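Local coordinates for macromomycin (Streptomyces macromomyceticus, PDB 2MCM), which binds, without a covalent link, the cytotoxic chromophore of the antibiotic auromomycin, a weak DNA intercalator that causes single- and double-strand breaks, at residues Pro2-Thr7 with Val20-Leu25; Thr29-Gly34 with Ala95-Asp100. One frame throughout, in Å; residues are numbered along the deposited sequence. Where two conformers were deposited one is given.

Contact 1 (Pro2-Thr7 with Val20-Leu25); sequences PGVTVT and VSATGL
Val4 and Val20 meet across the two strands through one methyl each: CG2 of Val4 lies 3.4 Å from CG1 of Val20, with the two side chains crossing obliquely. With CG1 of Val4 held between the backbone N and the carbonyl carbon (chi1 76°), CG2 falls anti to N and reaches Val20 and, at 4.1 Å, CB of Ala22. These three side chains share one face of the sheet with Val6. On the other face CG2 of Thr5 lies 3.3 Å from CB of Ser21, set between Thr5's own N and carbonyl carbon because OG1 is anti to that N. Val4 and Thr5 each have two conformers, so such closeness is doubtful. Strands 3-7 and 16-23 form a beta hairpin at one side of a three-stranded antiparallel sheet in this neocarzinostatin-family protein; the N-to-C directions of the short segments make 164°. Two hydrogen-bonded pairs set the register. Thr5 N donates to Ser21 O at 2.8 Å and Ser21 N returns the bond to Thr5 O, nearly straight at 177°; Gly3 and Thr23 exchange a second pair of backbone bonds. Beyond them CB of Pro2 lies 3.9 Å from CD2 of Leu25. Further out, Val4, Ala22 and Leu25 all rest on Leu97 of strand 93-98, Ser21 touches Thr63, and Gln107 OE1 accepts a hydrogen bond from Val6 N.

Contact 2 (Thr29-Gly34 with Ala95-Asp100); sequences TVYHVG and AGLGSD
The imidazole of His32 meets Asp100 at its edge: NE2 donates to Asp100 OD1 at 2.8 Å, with the oxygen only 10° out of the ring plane. The same oxygen is approached from above the carboxylate plane, 46° out of it, the ring and carboxylate planes being 40° apart. His32 CG is anti to its carbonyl carbon, which helps carry the ring over toward Asp100. ND1 is hydrogen-bonded to Asp53 OD1, so both ring nitrogens are engaged and the ring's rotation is fixed; two flanking carboxylates would favour a cationic ring, though this remains a possibility only. The phenol of Tyr31 lies obliquely beside the other backbone, with CD2 3.6 Å from Ser99 N, and its OH is bonded to Glu103 OE1 and Thr26 N. These residues belong to an antiparallel strand pair, 30-40 with 93-98, in the larger sheet of the neocarzinostatin fold. His32 and Gly98 exchange backbone bonds, as do Gly34 and Gly96, where Gly34 N reaches Gly96 O at 3.0 Å. Between these pairs Val33 and Leu97 share a face, side by side and pointing the same way, CG2 of Val33 being 4.0 Å from CB of Leu97. CD1 of Leu97 extends to CB of Tyr31 at 4.0 Å. His32 stands on the other face together with the glycine positions. Gly96 lies near a bound 2-methylpentane-2,4-diol, whose hydroxyl O4 is hydrogen-bonded to His32 O; the diol probably came from the crystallisation liquor. At the Ser99 end, CG2 of Thr29 touches CB of Ser99, and a water joins the backbones by donating to Val30 O at 2.7 Å and accepting from Asp100 N at 2.8 Å.

In the fold
Contacts 1 and 2 lie in different sheets, with centres about 10 Å apart, and their facing sides pack together. Leu97 of contact 2 reaches both strands of contact 1: its CD2 lies 3.8 Å from Val4 CG2, and its CD1 is 3.7 Å from Ala22 CB. At one end Leu25 CB approaches Tyr31 OH at 3.6 Å; at the other, Val6 CG2 lies 3.8 Å from Ala95 O. This sheet-on-sheet packing is that of the immunoglobulin-like beta sandwich of the family. The diol appears to lie on the face of contact 2 that bears His32, about 4 Å from the side-chain position of Gly96, consistent with the chromophore-binding cleft known from relatives.

Contact 1 (Pro2-Thr7 with Val20-Leu25)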
loop_
_atom_site.group_PDB
_atom_site.type_symbol
_atom_site.label_atom_id
_atom_site.label_comp_id
_atom_site.label_asym_id
_atom_site.label_seq_id
_atom_site.Cartn_x
_atom_site.Cartn_y
_atom_site.Cartn_z
ATOM N N PRO A 2 2.608 12.960 7.447
ATOM C CA PRO A 2 2.652 12.084 6.272
ATOM C C PRO A 2 1.853 12.492 5.077
ATOM O O PRO A 2 0.667 12.842 5.152
ATOM C CB PRO A 2 2.287 10.673 6.742
ATOM C CG PRO A 2 2.328 10.739 8.230
ATOM C CD PRO A 2 2.254 12.199 8.639
ATOM N N GLY A 3 2.509 12.355 3.908
ATOM C CA GLY A 3 1.819 12.638 2.635
ATOM C C GLY A 3 2.423 11.565 1.643
ATOM O O GLY A 3 3.597 11.241 1.842
ATOM N N VAL A 4 1.580 11.173 0.733
ATOM C CA VAL A 4 2.118 10.149 -0.227
ATOM C C VAL A 4 1.593 10.518 -1.624
ATOM O O VAL A 4 0.480 11.065 -1.769
ATOM C CB VAL A 4 1.595 8.749 0.167
ATOM C CG1 VAL A 4 0.144 8.568 -0.250
ATOM C CG2 VAL A 4 2.477 7.657 -0.454
ATOM N N THR A 5 2.363 10.169 -2.607
ATOM C CA THR A 5 1.989 10.318 -4.011
ATOM C C THR A 5 2.332 8.944 -4.658
ATOM O O THR A 5 3.361 8.387 -4.274
ATOM C CB THR A 5 2.888 11.457 -4.640
ATOM O OG1 THR A 5 2.130 11.704 -5.906
ATOM C CG2 THR A 5 4.310 11.110 -4.902
ATOM N N VAL A 6 1.448 8.437 -5.443
ATOM C CA VAL A 6 1.676 7.141 -6.179
ATOM C C VAL A 6 1.661 7.492 -7.663
ATOM O O VAL A 6 0.678 8.097 -8.115
ATOM C CB VAL A 6 0.614 6.162 -5.813
ATOM C CG1 VAL A 6 0.745 4.827 -6.607
ATOM C CG2 VAL A 6 0.528 5.830 -4.326
ATOM N N THR A 7 2.754 7.111 -8.352
ATOM C CA THR A 7 2.806 7.457 -9.790
ATOM C C THR A 7 3.204 6.275 -10.656
ATOM O O THR A 7 4.226 5.677 -10.326
ATOM C CB THR A 7 4.002 8.512 -9.954
ATOM O OG1 THR A 7 3.715 9.630 -9.078
ATOM C CG2 THR A 7 4.102 8.938 -11.420
ATOM N N VAL A 20 5.983 4.756 -5.089
ATOM C CA VAL A 20 5.283 5.383 -3.902
ATOM C C VAL A 20 6.260 6.378 -3.323
ATOM O O VAL A 20 7.358 5.958 -2.896
ATOM C CB VAL A 20 4.918 4.307 -2.896
ATOM C CG1 VAL A 20 4.232 4.940 -1.643
ATOM C CG2 VAL A 20 4.031 3.228 -3.463
ATOM N N SER A 21 5.972 7.649 -3.268
ATOM C CA SER A 21 6.831 8.700 -2.716
ATOM C C SER A 21 6.100 9.320 -1.494
ATOM O O SER A 21 4.965 9.789 -1.678
ATOM C CB SER A 21 7.122 9.885 -3.616
ATOM O OG SER A 21 7.643 9.373 -4.833
ATOM N N ALA A 22 6.826 9.228 -0.402
ATOM C CA ALA A 22 6.180 9.790 0.839
ATOM C C ALA A 22 7.112 10.771 1.463
ATOM O O ALA A 22 8.346 10.728 1.364
ATOM C CB ALA A 22 5.862 8.614 1.747
ATOM N N THR A 23 6.493 11.754 2.153
ATOM C CA THR A 23 7.246 12.786 2.847
ATOM C C THR A 23 6.575 13.062 4.224
ATOM O O THR A 23 5.487 12.570 4.436
ATOM C CB THR A 23 7.241 14.168 2.044
ATOM O OG1 THR A 23 5.845 14.468 1.867
ATOM C CG2 THR A 23 8.028 14.004 0.723
ATOM N N GLY A 24 7.362 13.735 5.050
ATOM C CA GLY A 24 6.776 14.114 6.390
ATOM C C GLY A 24 6.765 12.935 7.313
ATOM O O GLY A 24 5.946 12.938 8.280
ATOM N N LEU A 25 7.579 11.885 7.103
ATOM C CA LEU A 25 7.576 10.740 8.000
ATOM C C LEU A 25 8.605 10.933 9.111
ATOM O O LEU A 25 9.377 11.930 9.146
ATOM C CB LEU A 25 8.042 9.481 7.128
ATOM C CG LEU A 25 7.200 9.267 5.879
ATOM C CD1 LEU A 25 7.765 8.033 5.101
ATOM C CD2 LEU A 25 5.746 9.068 6.199
#

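Contact 2 (Thr29-Gly34 with Ala95-Asp100)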
loop_
_atom_site.group_PDB
_atom_site.type_symbol
_atom_site.label_atom_id
_atom_site.label_comp_id
_atom_site.label_asym_id
_atom_site.label_seq_id
_atom_site.Cartn_x
_atom_site.Cartn_y
_atom_site.Cartn_z
ATOM N N THR A 29 11.910 5.263 11.387
ATOM C CA THR A 29 10.788 4.361 11.602
ATOM C C THR A 29 10.614 3.488 10.313
ATOM O O THR A 29 10.817 4.034 9.246
ATOM C CB THR A 29 9.475 5.230 11.810
ATOM O OG1 THR A 29 9.740 5.929 13.058
ATOM C CG2 THR A 29 8.238 4.355 11.880
ATOM N N VAL A 30 10.226 2.269 10.562
ATOM C CA VAL A 30 9.967 1.331 9.478
ATOM C C VAL A 30 8.519 1.491 9.046
ATOM O O VAL A 30 7.627 1.404 9.922
ATOM C CB VAL A 30 10.207 -0.137 9.949
ATOM C CG1 VAL A 30 9.835 -1.096 8.804
ATOM C CG2 VAL A 30 11.645 -0.341 10.421
ATOM N N TYR A 31 8.277 1.708 7.758
ATOM C CA TYR A 31 6.937 1.769 7.199
ATOM C C TYR A 31 6.686 0.571 6.296
ATOM O O TYR A 31 7.622 0.168 5.522
ATOM C CB TYR A 31 6.774 3.081 6.399
ATOM C CG TYR A 31 6.822 4.292 7.323
ATOM C CD1 TYR A 31 8.003 4.865 7.713
ATOM C CD2 TYR A 31 5.599 4.758 7.858
ATOM C CE1 TYR A 31 8.096 5.968 8.602
ATOM C CE2 TYR A 31 5.645 5.887 8.686
ATOM C CZ TYR A 31 6.835 6.415 9.064
ATOM O OH TYR A 31 6.934 7.501 9.937
ATOM N N HIS A 32 5.566 -0.054 6.363
ATOM C CA HIS A 32 5.131 -1.176 5.540
ATOM C C HIS A 32 4.435 -0.600 4.329
ATOM O O HIS A 32 3.408 0.083 4.454
ATOM C CB HIS A 32 4.130 -2.089 6.304
ATOM C CG HIS A 32 4.660 -2.421 7.675
ATOM N ND1 HIS A 32 5.837 -3.117 7.860
ATOM C CD2 HIS A 32 4.202 -2.105 8.904
ATOM C CE1 HIS A 32 6.076 -3.203 9.200
ATOM N NE2 HIS A 32 5.053 -2.636 9.852
ATOM N N VAL A 33 4.963 -0.818 3.139
ATOM C CA VAL A 33 4.432 -0.326 1.845
ATOM C C VAL A 33 3.593 -1.363 1.215
ATOM O O VAL A 33 4.035 -2.604 1.160
ATOM C CB VAL A 33 5.642 0.047 0.949
ATOM C CG1 VAL A 33 5.105 0.569 -0.394
ATOM C CG2 VAL A 33 6.536 1.092 1.588
ATOM N N GLY A 34 2.359 -1.158 0.779
ATOM C CA GLY A 34 1.595 -2.278 0.196
ATOM C C GLY A 34 0.348 -1.819 -0.533
ATOM O O GLY A 34 -0.024 -0.624 -0.489
ATOM N N ALA A 95 -2.631 2.100 -2.739
ATOM C CA ALA A 95 -1.200 1.854 -2.514
ATOM C C ALA A 95 -0.814 2.913 -1.448
ATOM O O ALA A 95 -1.260 4.068 -1.514
ATOM C CB ALA A 95 -0.360 2.014 -3.773
ATOM N N GLY A 96 -0.004 2.484 -0.458
ATOM C CA GLY A 96 0.343 3.508 0.544
ATOM C C GLY A 96 1.303 2.874 1.517
ATOM O O GLY A 96 1.873 1.796 1.197
ATOM N N LEU A 97 1.551 3.494 2.643
ATOM C CA LEU A 97 2.467 3.002 3.653
ATOM C C LEU A 97 2.021 3.357 5.066
ATOM O O LEU A 97 1.307 4.348 5.198
ATOM C CB LEU A 97 3.853 3.519 3.274
ATOM C CG LEU A 97 4.218 4.960 3.524
ATOM C CD1 LEU A 97 5.677 5.246 3.232
ATOM C CD2 LEU A 97 3.306 5.947 2.817
ATOM N N GLY A 98 2.383 2.484 6.004
ATOM C CA GLY A 98 1.973 2.809 7.390
ATOM C C GLY A 98 2.950 2.127 8.326
ATOM O O GLY A 98 3.529 1.076 8.004
ATOM N N SER A 99 3.110 2.686 9.504
ATOM C CA SER A 99 3.968 2.121 10.548
ATOM C C SER A 99 3.113 1.234 11.462
ATOM O O SER A 99 1.928 1.083 11.289
ATOM C CB SER A 99 4.651 3.243 11.317
ATOM O OG SER A 99 3.603 3.825 12.189
ATOM N N ASP A 100 3.793 0.641 12.466
ATOM C CA ASP A 100 3.076 -0.234 13.416
ATOM C C ASP A 100 2.071 0.570 14.264
ATOM O O ASP A 100 1.195 -0.087 14.842
ATOM C CB ASP A 100 4.058 -1.014 14.269
ATOM C CG ASP A 100 4.779 -2.070 13.395
ATOM O OD1 ASP A 100 4.147 -2.645 12.506
ATOM O OD2 ASP A 100 5.971 -2.348 13.632
HETATM O O HOH W 1 6.620 0.497 12.263
#